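PDB 3PPT: ReP1-NCXSQ from Loligo pealei, which binds fatty acids such as palmitoleate, and also poly-phosphoinositides and phosphatidic acid, and when phosphorylated stimulates the optic nerve Na+/Ca2+ exchanger. Local coordinates for residues A[7-12]-A[37-42]; A[49-54]-A[62-67]; A[14-19]-A[121-126]; A[31-36]-A[55-60]. One frame throughout, in Å; residues are numbered along the deposited sequence. Where two conformers were deposited one is given.

Contact 1: residues A[7-12]-A[37-42]; sequences KWILES and TPTQEI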
# COMPACT_ATOMS: atom_id res chain seq x y z
N LYS A 7 -4.09 12.54 3.32
CA LYS A 7 -3.53 12.39 1.98
C LYS A 7 -2.02 12.39 2.04
O LYS A 7 -1.41 13.12 2.83
CB LYS A 7 -4.04 13.51 1.07
CG LYS A 7 -3.54 13.42 -0.36
CD LYS A 7 -4.25 14.40 -1.26
CE LYS A 7 -3.80 14.21 -2.68
NZ LYS A 7 -4.51 15.16 -3.58
N TRP A 8 -1.42 11.56 1.19
CA TRP A 8 0.01 11.27 1.21
C TRP A 8 0.53 11.26 -0.22
O TRP A 8 -0.18 10.83 -1.12
CB TRP A 8 0.24 9.87 1.80
CG TRP A 8 -0.26 9.74 3.20
CD1 TRP A 8 -1.45 9.21 3.61
CD2 TRP A 8 0.43 10.15 4.38
NE1 TRP A 8 -1.54 9.26 4.99
CE2 TRP A 8 -0.40 9.84 5.48
CE3 TRP A 8 1.67 10.75 4.61
CZ2 TRP A 8 -0.02 10.11 6.80
CZ3 TRP A 8 2.05 11.02 5.92
CH2 TRP A 8 1.20 10.70 6.99
N ILE A 9 1.77 11.69 -0.43
CA ILE A 9 2.38 11.60 -1.76
C ILE A 9 3.79 11.01 -1.65
O ILE A 9 4.51 11.30 -0.71
CB ILE A 9 2.35 12.98 -2.47
CG1 ILE A 9 2.69 12.84 -3.95
CG2 ILE A 9 3.26 13.99 -1.74
CD1 ILE A 9 2.28 14.05 -4.78
N LEU A 10 4.16 10.16 -2.61
CA LEU A 10 5.43 9.45 -2.51
C LEU A 10 6.61 10.42 -2.49
O LEU A 10 6.68 11.31 -3.33
CB LEU A 10 5.60 8.52 -3.70
CG LEU A 10 6.85 7.64 -3.65
CD1 LEU A 10 6.71 6.56 -2.57
CD2 LEU A 10 7.14 7.01 -5.02
N GLU A 11 7.53 10.21 -1.55
CA GLU A 11 8.76 10.98 -1.47
C GLU A 11 10.01 10.16 -1.83
O GLU A 11 10.89 10.65 -2.55
CB GLU A 11 8.92 11.61 -0.09
CG GLU A 11 10.18 12.45 0.08
CD GLU A 11 10.24 13.11 1.43
OE1 GLU A 11 10.24 12.40 2.46
OE2 GLU A 11 10.25 14.36 1.47
N SER A 12 10.10 8.93 -1.34
CA SER A 12 11.26 8.09 -1.62
C SER A 12 10.87 6.63 -1.71
O SER A 12 9.86 6.20 -1.15
CB SER A 12 12.34 8.27 -0.55
OG SER A 12 11.87 7.85 0.72
N THR A 37 4.55 8.76 -9.19
CA THR A 37 4.57 9.45 -7.91
C THR A 37 3.16 9.35 -7.33
O THR A 37 2.39 10.31 -7.36
CB THR A 37 4.98 10.93 -8.05
OG1 THR A 37 6.19 11.00 -8.81
CG2 THR A 37 5.21 11.56 -6.68
N PRO A 38 2.82 8.18 -6.78
CA PRO A 38 1.44 7.97 -6.35
C PRO A 38 1.03 8.79 -5.14
O PRO A 38 1.87 9.18 -4.31
CB PRO A 38 1.42 6.49 -5.96
CG PRO A 38 2.85 6.18 -5.64
CD PRO A 38 3.65 6.98 -6.62
N THR A 39 -0.26 9.04 -5.05
CA THR A 39 -0.85 9.53 -3.82
C THR A 39 -1.65 8.41 -3.17
O THR A 39 -2.18 7.53 -3.85
CB THR A 39 -1.79 10.71 -4.04
OG1 THR A 39 -2.90 10.30 -4.85
CG2 THR A 39 -1.04 11.87 -4.70
N GLN A 40 -1.74 8.46 -1.85
CA GLN A 40 -2.67 7.61 -1.11
C GLN A 40 -3.59 8.50 -0.30
O GLN A 40 -3.13 9.43 0.38
CB GLN A 40 -1.94 6.63 -0.19
CG GLN A 40 -1.22 5.52 -0.96
CD GLN A 40 -0.67 4.44 -0.05
OE1 GLN A 40 -1.22 4.18 1.03
NE2 GLN A 40 0.42 3.78 -0.47
N GLU A 41 -4.88 8.20 -0.36
CA GLU A 41 -5.86 8.88 0.46
C GLU A 41 -6.52 7.85 1.33
O GLU A 41 -7.13 6.89 0.84
CB GLU A 41 -6.86 9.59 -0.42
CG GLU A 41 -6.24 10.80 -1.05
CD GLU A 41 -7.09 11.39 -2.12
OE1 GLU A 41 -7.17 10.77 -3.20
OE2 GLU A 41 -7.68 12.47 -1.89
N ILE A 42 -6.38 8.04 2.64
CA ILE A 42 -6.81 7.06 3.61
C ILE A 42 -7.89 7.68 4.47
O ILE A 42 -7.72 8.79 5.00
CB ILE A 42 -5.60 6.62 4.47
CG1 ILE A 42 -4.52 6.00 3.58
CG2 ILE A 42 -6.03 5.69 5.61
CD1 ILE A 42 -3.26 5.57 4.31

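Contact 2: residues A[49-54]-A[62-67]; sequences WSIKTS and ISFTIG. With PAM (palmitoleic acid), chain B.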
# COMPACT_ATOMS: atom_id res chain seq x y z
N TRP A 49 -12.12 1.26 7.04
CA TRP A 49 -11.05 1.96 6.33
C TRP A 49 -11.31 2.00 4.84
O TRP A 49 -11.93 1.10 4.28
CB TRP A 49 -9.72 1.23 6.51
CG TRP A 49 -9.11 1.36 7.86
CD1 TRP A 49 -9.67 1.02 9.06
CD2 TRP A 49 -7.80 1.86 8.15
NE1 TRP A 49 -8.78 1.29 10.08
CE2 TRP A 49 -7.63 1.81 9.55
CE3 TRP A 49 -6.75 2.35 7.36
CZ2 TRP A 49 -6.46 2.23 10.18
CZ3 TRP A 49 -5.59 2.78 7.98
CH2 TRP A 49 -5.45 2.71 9.38
N SER A 50 -10.80 3.04 4.18
CA SER A 50 -10.64 3.00 2.74
C SER A 50 -9.31 3.60 2.33
O SER A 50 -8.81 4.52 2.98
CB SER A 50 -11.80 3.69 2.02
OG SER A 50 -11.82 5.07 2.31
N ILE A 51 -8.73 3.05 1.28
CA ILE A 51 -7.46 3.55 0.76
C ILE A 51 -7.54 3.65 -0.75
O ILE A 51 -7.76 2.64 -1.43
CB ILE A 51 -6.28 2.64 1.13
CG1 ILE A 51 -6.20 2.43 2.65
CG2 ILE A 51 -4.98 3.23 0.61
CD1 ILE A 51 -5.01 1.60 3.09
N LYS A 52 -7.37 4.87 -1.26
CA LYS A 52 -7.32 5.12 -2.69
C LYS A 52 -5.88 5.45 -3.06
O LYS A 52 -5.30 6.40 -2.54
CB LYS A 52 -8.24 6.28 -3.09
CG LYS A 52 -8.15 6.62 -4.58
CD LYS A 52 -8.95 7.86 -4.97
CE LYS A 52 -10.43 7.68 -4.79
NZ LYS A 52 -11.00 6.71 -5.77
N THR A 53 -5.31 4.66 -3.97
CA THR A 53 -3.95 4.91 -4.45
C THR A 53 -4.05 5.33 -5.90
O THR A 53 -4.56 4.56 -6.72
CB THR A 53 -3.04 3.67 -4.33
OG1 THR A 53 -3.09 3.18 -2.97
CG2 THR A 53 -1.61 4.02 -4.68
N SER A 54 -3.57 6.53 -6.21
CA SER A 54 -3.78 7.13 -7.53
C SER A 54 -2.46 7.42 -8.24
O SER A 54 -1.51 7.89 -7.63
CB SER A 54 -4.53 8.47 -7.39
OG SER A 54 -5.78 8.34 -6.72
N ILE A 62 -9.61 0.34 -2.16
CA ILE A 62 -10.08 -0.74 -1.31
C ILE A 62 -10.80 -0.17 -0.11
O ILE A 62 -10.51 0.94 0.35
CB ILE A 62 -8.93 -1.67 -0.85
CG1 ILE A 62 -7.90 -0.90 -0.01
CG2 ILE A 62 -8.27 -2.37 -2.03
CD1 ILE A 62 -6.82 -1.79 0.58
N SER A 63 -11.78 -0.92 0.38
CA SER A 63 -12.43 -0.58 1.64
C SER A 63 -12.62 -1.86 2.42
O SER A 63 -12.88 -2.92 1.84
CB SER A 63 -13.74 0.19 1.45
OG SER A 63 -14.69 -0.52 0.68
N PHE A 64 -12.45 -1.77 3.73
CA PHE A 64 -12.42 -2.96 4.57
C PHE A 64 -12.73 -2.63 6.01
O PHE A 64 -12.71 -1.48 6.42
CB PHE A 64 -11.05 -3.66 4.47
CG PHE A 64 -9.86 -2.76 4.76
CD1 PHE A 64 -9.38 -2.62 6.06
CD2 PHE A 64 -9.24 -2.05 3.74
CE1 PHE A 64 -8.29 -1.81 6.33
CE2 PHE A 64 -8.15 -1.23 4.01
CZ PHE A 64 -7.67 -1.11 5.30
N THR A 65 -13.01 -3.69 6.75
CA THR A 65 -13.17 -3.63 8.19
C THR A 65 -11.96 -4.32 8.80
O THR A 65 -11.59 -5.40 8.36
CB THR A 65 -14.44 -4.39 8.63
OG1 THR A 65 -15.58 -3.86 7.94
CG2 THR A 65 -14.64 -4.27 10.14
N ILE A 66 -11.33 -3.69 9.78
CA ILE A 66 -10.19 -4.30 10.46
C ILE A 66 -10.58 -5.69 10.97
O ILE A 66 -11.62 -5.86 11.60
CB ILE A 66 -9.71 -3.42 11.63
CG1 ILE A 66 -9.12 -2.11 11.09
CG2 ILE A 66 -8.71 -4.17 12.52
CD1 ILE A 66 -7.85 -2.28 10.26
N GLY A 67 -9.75 -6.69 10.67
CA GLY A 67 -9.96 -8.05 11.13
C GLY A 67 -10.80 -8.92 10.23
O GLY A 67 -10.92 -10.12 10.50
C1 PAM B . 2.56 2.02 -3.15
O1 PAM B . 1.40 2.21 -2.72
O2 PAM B . 3.43 2.92 -3.11
C2 PAM B . 2.95 0.67 -3.74
C3 PAM B . 1.77 -0.26 -3.98
C4 PAM B . 2.22 -1.56 -4.63
C5 PAM B . 1.02 -2.42 -5.01
C6 PAM B . 1.36 -3.76 -5.64
C7 PAM B . 2.24 -3.62 -6.88
C8 PAM B . 1.53 -2.83 -7.97
C9 PAM B . 2.44 -2.68 -9.16
C10 PAM B . 2.06 -2.01 -10.25
C11 PAM B . 0.71 -1.34 -10.37
C12 PAM B . 0.91 0.15 -10.59
C13 PAM B . 0.57 0.96 -9.35
C14 PAM B . -0.94 1.00 -9.13
C15 PAM B . -1.27 1.91 -7.96
C16 PAM B . -2.47 2.77 -8.26

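Contact 3: residues A[14-19]-A[121-126]; sequences ENFDDY and VVCTRI. With PAM (palmitoleic acid), chain B.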
# COMPACT_ATOMS: atom_id res chain seq x y z
N GLU A 14 12.74 2.49 -2.12
CA GLU A 14 13.88 1.60 -2.17
C GLU A 14 13.40 0.18 -2.48
O GLU A 14 12.52 -0.34 -1.78
CB GLU A 14 14.59 1.60 -0.82
CG GLU A 14 15.77 0.65 -0.70
CD GLU A 14 16.43 0.74 0.66
OE1 GLU A 14 17.49 1.40 0.76
OE2 GLU A 14 15.89 0.16 1.62
N ASN A 15 13.95 -0.39 -3.54
CA ASN A 15 13.75 -1.80 -3.92
C ASN A 15 12.35 -2.14 -4.45
O ASN A 15 11.93 -3.29 -4.40
CB ASN A 15 14.15 -2.74 -2.78
CG ASN A 15 14.74 -4.04 -3.28
OD1 ASN A 15 15.35 -4.10 -4.35
ND2 ASN A 15 14.57 -5.10 -2.50
N PHE A 16 11.64 -1.14 -4.97
CA PHE A 16 10.31 -1.38 -5.53
C PHE A 16 10.36 -2.26 -6.78
O PHE A 16 9.48 -3.08 -7.00
CB PHE A 16 9.61 -0.05 -5.81
CG PHE A 16 8.15 -0.17 -6.17
CD1 PHE A 16 7.29 -0.99 -5.46
CD2 PHE A 16 7.62 0.61 -7.19
CE1 PHE A 16 5.93 -1.04 -5.78
CE2 PHE A 16 6.28 0.56 -7.51
CZ PHE A 16 5.43 -0.27 -6.80
N ASP A 17 11.39 -2.09 -7.61
CA ASP A 17 11.47 -2.89 -8.83
C ASP A 17 11.58 -4.39 -8.51
O ASP A 17 10.90 -5.22 -9.12
CB ASP A 17 12.63 -2.43 -9.72
CG ASP A 17 12.53 -2.97 -11.14
OD1 ASP A 17 11.43 -2.89 -11.73
OD2 ASP A 17 13.55 -3.48 -11.65
N ASP A 18 12.43 -4.74 -7.55
CA ASP A 18 12.54 -6.14 -7.15
C ASP A 18 11.24 -6.67 -6.53
O ASP A 18 10.89 -7.83 -6.74
CB ASP A 18 13.74 -6.37 -6.22
CG ASP A 18 15.04 -6.60 -6.99
OD1 ASP A 18 15.03 -6.53 -8.24
OD2 ASP A 18 16.07 -6.87 -6.35
N TYR A 19 10.54 -5.83 -5.77
CA TYR A 19 9.23 -6.21 -5.24
C TYR A 19 8.29 -6.57 -6.40
O TYR A 19 7.66 -7.64 -6.42
CB TYR A 19 8.62 -5.09 -4.36
CG TYR A 19 7.24 -5.49 -3.88
CD1 TYR A 19 7.08 -6.22 -2.71
CD2 TYR A 19 6.10 -5.19 -4.62
CE1 TYR A 19 5.84 -6.63 -2.29
CE2 TYR A 19 4.85 -5.60 -4.22
CZ TYR A 19 4.73 -6.32 -3.05
OH TYR A 19 3.49 -6.75 -2.65
N VAL A 121 12.20 -10.33 -0.46
CA VAL A 121 12.35 -8.95 -0.87
C VAL A 121 11.67 -8.03 0.14
O VAL A 121 10.56 -8.30 0.59
CB VAL A 121 11.72 -8.72 -2.26
CG1 VAL A 121 11.68 -7.23 -2.59
CG2 VAL A 121 12.49 -9.48 -3.32
N VAL A 122 12.36 -6.95 0.50
CA VAL A 122 11.77 -5.90 1.31
C VAL A 122 11.89 -4.59 0.55
O VAL A 122 12.97 -4.24 0.07
CB VAL A 122 12.45 -5.76 2.68
CG1 VAL A 122 11.74 -4.69 3.51
CG2 VAL A 122 12.47 -7.10 3.41
N CYS A 123 10.77 -3.89 0.43
CA CYS A 123 10.74 -2.60 -0.25
C CYS A 123 10.23 -1.56 0.73
O CYS A 123 9.27 -1.82 1.47
CB CYS A 123 9.83 -2.69 -1.48
SG CYS A 123 9.24 -1.10 -2.14
N THR A 124 10.87 -0.40 0.75
CA THR A 124 10.46 0.68 1.65
C THR A 124 10.08 1.89 0.83
O THR A 124 10.88 2.39 0.04
CB THR A 124 11.58 1.07 2.63
OG1 THR A 124 11.91 -0.06 3.44
CG2 THR A 124 11.14 2.22 3.55
N ARG A 125 8.86 2.39 1.05
CA ARG A 125 8.37 3.57 0.36
C ARG A 125 7.85 4.58 1.37
O ARG A 125 6.99 4.27 2.21
CB ARG A 125 7.30 3.19 -0.67
CG ARG A 125 7.96 2.57 -1.89
CD ARG A 125 7.01 1.82 -2.75
NE ARG A 125 6.05 2.63 -3.49
CZ ARG A 125 6.33 3.24 -4.64
NH1 ARG A 125 7.57 3.21 -5.13
NH2 ARG A 125 5.38 3.88 -5.29
N ILE A 126 8.39 5.79 1.29
CA ILE A 126 8.11 6.80 2.29
C ILE A 126 7.31 7.90 1.61
O ILE A 126 7.68 8.37 0.52
CB ILE A 126 9.40 7.34 2.94
CG1 ILE A 126 10.13 6.20 3.65
CG2 ILE A 126 9.06 8.45 3.94
CD1 ILE A 126 11.57 6.48 3.98
C1 PAM B . 2.56 2.02 -3.15
O1 PAM B . 1.40 2.21 -2.72
O2 PAM B . 3.43 2.92 -3.11
C2 PAM B . 2.95 0.67 -3.74
C3 PAM B . 1.77 -0.26 -3.98
C4 PAM B . 2.22 -1.56 -4.63
C5 PAM B . 1.02 -2.42 -5.01
C6 PAM B . 1.36 -3.76 -5.64
C7 PAM B . 2.24 -3.62 -6.88
C8 PAM B . 1.53 -2.83 -7.97
C9 PAM B . 2.44 -2.68 -9.16
C10 PAM B . 2.06 -2.01 -10.25
C11 PAM B . 0.71 -1.34 -10.37
C12 PAM B . 0.91 0.15 -10.59
C13 PAM B . 0.57 0.96 -9.35
C14 PAM B . -0.94 1.00 -9.13
C15 PAM B . -1.27 1.91 -7.96
C16 PAM B . -2.47 2.77 -8.26
O HOH W 1 15.15 -3.12 0.91
O HOH W 2 13.92 -1.42 2.08

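Contact 4: residues A[31-36]-A[55-60]; sequences KMANAA and TTFKTT. With PAM (palmitoleic acid), chain B.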
# COMPACT_ATOMS: atom_id res chain seq x y z
N LYS A 31 7.91 -0.23 -15.74
CA LYS A 31 8.42 1.06 -16.19
C LYS A 31 7.52 2.18 -15.67
O LYS A 31 8.00 3.16 -15.10
CB LYS A 31 8.48 1.09 -17.72
CG LYS A 31 8.87 2.44 -18.30
CD LYS A 31 8.51 2.52 -19.77
CE LYS A 31 7.00 2.44 -19.98
NZ LYS A 31 6.64 2.57 -21.42
N MET A 32 6.22 2.02 -15.86
CA MET A 32 5.26 3.03 -15.43
C MET A 32 5.22 3.18 -13.91
O MET A 32 5.24 4.30 -13.39
CB MET A 32 3.87 2.69 -15.96
CG MET A 32 3.78 2.66 -17.48
SD MET A 32 2.08 2.62 -18.07
CE MET A 32 1.61 0.96 -17.60
N ALA A 33 5.18 2.06 -13.20
CA ALA A 33 5.07 2.08 -11.76
C ALA A 33 6.32 2.64 -11.10
O ALA A 33 6.21 3.38 -10.13
CB ALA A 33 4.75 0.70 -11.23
N ASN A 34 7.51 2.29 -11.60
CA ASN A 34 8.74 2.83 -11.05
C ASN A 34 8.80 4.35 -11.19
O ASN A 34 9.30 5.05 -10.29
CB ASN A 34 9.97 2.20 -11.70
CG ASN A 34 10.30 0.82 -11.14
OD1 ASN A 34 10.29 0.62 -9.92
ND2 ASN A 34 10.58 -0.13 -12.02
N ALA A 35 8.30 4.87 -12.31
CA ALA A 35 8.35 6.30 -12.59
C ALA A 35 7.25 7.09 -11.90
O ALA A 35 7.29 8.31 -11.87
CB ALA A 35 8.30 6.54 -14.09
N ALA A 36 6.25 6.39 -11.37
CA ALA A 36 5.08 7.05 -10.80
C ALA A 36 5.39 7.79 -9.50
O ALA A 36 6.33 7.45 -8.77
CB ALA A 36 3.97 6.03 -10.56
N THR A 55 -2.43 7.14 -9.54
CA THR A 55 -1.34 7.54 -10.42
C THR A 55 -1.95 8.05 -11.72
O THR A 55 -3.16 8.00 -11.90
CB THR A 55 -0.41 6.35 -10.78
OG1 THR A 55 -1.13 5.41 -11.58
CG2 THR A 55 0.15 5.67 -9.52
N THR A 56 -1.11 8.47 -12.67
CA THR A 56 -1.64 8.95 -13.94
C THR A 56 -2.20 7.84 -14.82
O THR A 56 -2.93 8.14 -15.77
CB THR A 56 -0.57 9.70 -14.75
OG1 THR A 56 0.50 8.81 -15.09
CG2 THR A 56 -0.03 10.89 -13.98
N PHE A 57 -1.86 6.59 -14.53
CA PHE A 57 -2.21 5.47 -15.40
C PHE A 57 -3.12 4.43 -14.75
O PHE A 57 -3.69 3.60 -15.46
CB PHE A 57 -0.95 4.78 -15.95
CG PHE A 57 -0.05 4.24 -14.87
CD1 PHE A 57 -0.19 2.94 -14.40
CD2 PHE A 57 0.93 5.05 -14.32
CE1 PHE A 57 0.64 2.45 -13.40
CE2 PHE A 57 1.75 4.58 -13.31
CZ PHE A 57 1.61 3.28 -12.85
N LYS A 58 -3.24 4.45 -13.43
CA LYS A 58 -4.00 3.44 -12.70
C LYS A 58 -4.35 3.91 -11.30
O LYS A 58 -3.52 4.50 -10.61
CB LYS A 58 -3.17 2.14 -12.59
CG LYS A 58 -3.84 0.99 -11.81
CD LYS A 58 -5.03 0.43 -12.58
CE LYS A 58 -5.67 -0.74 -11.86
NZ LYS A 58 -6.77 -1.34 -12.67
N THR A 59 -5.57 3.62 -10.87
CA THR A 59 -6.00 3.88 -9.49
C THR A 59 -6.54 2.60 -8.88
O THR A 59 -7.23 1.83 -9.55
CB THR A 59 -7.09 4.96 -9.46
OG1 THR A 59 -6.50 6.20 -9.86
CG2 THR A 59 -7.68 5.14 -8.06
N THR A 60 -6.19 2.36 -7.62
CA THR A 60 -6.80 1.28 -6.86
C THR A 60 -7.60 1.86 -5.71
O THR A 60 -7.26 2.91 -5.15
CB THR A 60 -5.76 0.30 -6.28
OG1 THR A 60 -4.84 1.01 -5.44
CG2 THR A 60 -5.01 -0.39 -7.39
C1 PAM B . 2.56 2.02 -3.15
O1 PAM B . 1.40 2.21 -2.72
O2 PAM B . 3.43 2.92 -3.11
C2 PAM B . 2.95 0.67 -3.74
C3 PAM B . 1.77 -0.26 -3.98
C4 PAM B . 2.22 -1.56 -4.63
C5 PAM B . 1.02 -2.42 -5.01
C6 PAM B . 1.36 -3.76 -5.64
C7 PAM B . 2.24 -3.62 -6.88
C8 PAM B . 1.53 -2.83 -7.97
C9 PAM B . 2.44 -2.68 -9.16
C10 PAM B . 2.06 -2.01 -10.25
C11 PAM B . 0.71 -1.34 -10.37
C12 PAM B . 0.91 0.15 -10.59
C13 PAM B . 0.57 0.96 -9.35
C14 PAM B . -0.94 1.00 -9.13
C15 PAM B . -1.27 1.91 -7.96
C16 PAM B . -2.47 2.77 -8.26

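Contact 1: residues A[7-12]-A[37-42]
W8 and Q40 sit opposite each other as an antiparallel hydrogen-bonded pair, where strand 6-14 runs beside strand 39-45. W8 N donates to Q40 O over 2.8 Å, in the carbonyl plane but bent at the hydrogen (137°), and Q40 N answers to W8 O at 2.9 Å. One rung further on, L10 N reaches P38 O at 3.0 Å, almost in line with the C=O; P38 has no N-H to give back. W8 O also takes a CA-H contact from T39 CA at 3.1 Å.

The polar ends of the buried side chains find partners beyond these two segments: W8 NE1 donates to L4 O, Q40 OE1 accepts from R105 NE, and Q40 NE2 makes a weak bond to Y127 OH. L10 CB packs on P38 CD at 3.8 Å.

On the other face, with I9 and T39, K7 is extended throughout (chi1 -179°) and lies alongside E41, CG to CG 3.8 Å. K7 NZ and E41 OE2 stay 4.5 Å apart, too far for a salt bridge. A serine in place of K7 would probably take one nearby positive charge from the E41 carboxylate and strip cover from T39 CG2. Main-chain bonds thus join the strands, the amide of Q40 is tied to two further strands beside the fatty-acid site, and the K7 and E41 charges attract only loosely.

Contact 2: residues A[49-54]-A[62-67]
F64 carries its ring between its backbone N and carbonyl carbon (chi1 54°), a turn that lays it over the side chain of W49, whose CG stands opposite its own carbonyl carbon (chi1 -73°). As a result W49 CB comes down on one face of the phenyl ring, 3.3 Å from F64 CZ and offset toward the rim, a close CH-pi contact. The two aromatic systems themselves are nearly parallel, planes 17° apart, but slid so far that they barely overlap: the centroids of the F64 ring and the five-membered ring of W49 are 5.2 Å apart. I66 bends back past the end of its strand so that its CD1 rests over a face of that same five-membered ring, 4.0 Å from the centroid, while its CG1 touches W49 NE1 at 3.6 Å. I51 adds its CD1 at the edge of the F64 ring.

Beneath the side chains the hairpin of strands 48-54 and 59-65 is held by two full hydrogen-bonded pairs. W49 N binds F64 O at 2.9 Å, I51 N binds I62 O at 2.9 Å, and each bond is returned. S50 and S63 form the non-hydrogen-bonded pair between them, on the outer face. M91 of strand 90-96 touches W49, I51 and F64, and F70 meets F64 ring to ring. Further along, T53 O comes 3.2 Å from C16 of the palmitoleic acid. The side chains that meet here do so by apolar and aromatic contact, with no side-chain hydrogen bond between the segments; the peptides carry the polar pairing.

Contact 3: residues A[14-19]-A[121-126]
F16 and R125 make the tight side of this contact: the guanidinium lies on one face of the phenyl ring, planes 25° apart, with R125 CZ 3.9 Å from the F16 ring centroid, a cation-pi stack. A bend in the arginine chain (chi3 72°) folds the group back so that its edge meets the palmitoleic acid. R125 NE donates to O2 of the ligand at 2.7 Å, fairly straight, and R125 NH2 adds a weak bond to the same oxygen. R125 NH1, over the ring, is taken by S13 OG, so in the conformer given the guanidinium is gripped at its edge and stacked on one face. Next to it C123 SG packs on F16 CB at 3.8 Å, and C123 CB meets Y19 CB at 3.9 Å.

The other side is wetter, and E14 and N15 are each modelled in two conformers. E14 and T124 pair through two backbone bonds, but in the conformer given their side chains meet by way of water: one water donates to E14 OE2 at 2.6 Å and also bonds T124 OG1. N15 ND2, likewise in one conformer, reaches V122 O at 3.1 Å, in its own amide plane but from above the carbonyl plane.

Helix 16-23 is thereby held against the start of strand 121-130, as in the helical lid of fatty-acid binding proteins, and R125 with Y127 forms the Arg-X-Tyr carboxylate site typical of the family.

Contact 4: residues A[31-36]-A[55-60]
M32 and F57 meet at what corresponds to the portal region of the fatty-acid binding protein fold, where helix 27-35 of the lid faces the turn joining strands 48-54 and 59-65. No hydrogen bond joins the two segments.

The aromatic contacts come first. F57 leaves the backbone toward the helix, its ring held between N and carbonyl carbon (chi1 59°). M32 CB stands almost squarely over one face, 3.9 Å from the F57 ring centroid, a CH-pi contact, and in the conformer given M32 SD lies over that face as well, 4.5 Å from the centroid, a Met-aromatic contact. T55 OG1 sits above the centre of the opposite face, so the ring is sandwiched between the helix and its own turn.

Apolar packing closes the edge. A36 CB lies near the ring plane, 3.8 Å from F57 CE2, and also touches T55 CG2. F57 CE1 is 3.6 Å from C12 of the palmitoleic acid, which A33 CB touches too. Exchanging F57 for an alanine would probably leave M32 CB and A36 CB without their aromatic partner and open a gap in the wall beside C12 of the lipid.

Polar bonds stay within the turn. F57 N donates to T55 OG1, an ST turn, and T55 OG1 gives its own hydrogen to K58 O at 2.7 Å, on a lone pair. K58 O accepts a second bond from T55 N at 3.1 Å. That same carbonyl oxygen, K58 O, is also the turn's nearest atom to the lipid, 3.1 Å from its terminal carbon C16.

In the fold
Contacts 1, 2 and 3 are partly buried; contact 4 lies at the surface. Contacts 1 and 2 are strand pairings within one sheet and meet where strands 39-45 and 48-54 lie side by side, but contact 1 borders the carboxylate end of the ligand with polar groups, whereas contact 2 turns an apolar face inward. Contact 3 joins the first helix to strand 121-130 and meets contact 1 where that strand pairs with 6-14. Contact 4 sets the second helix against a turn, without hydrogen bonds across. D17 and N34 tie contacts 3 and 4 together. Contacts 2 and 4 share strand 59-65, and all four reach the palmitoleic acid, contact 1 through Q40.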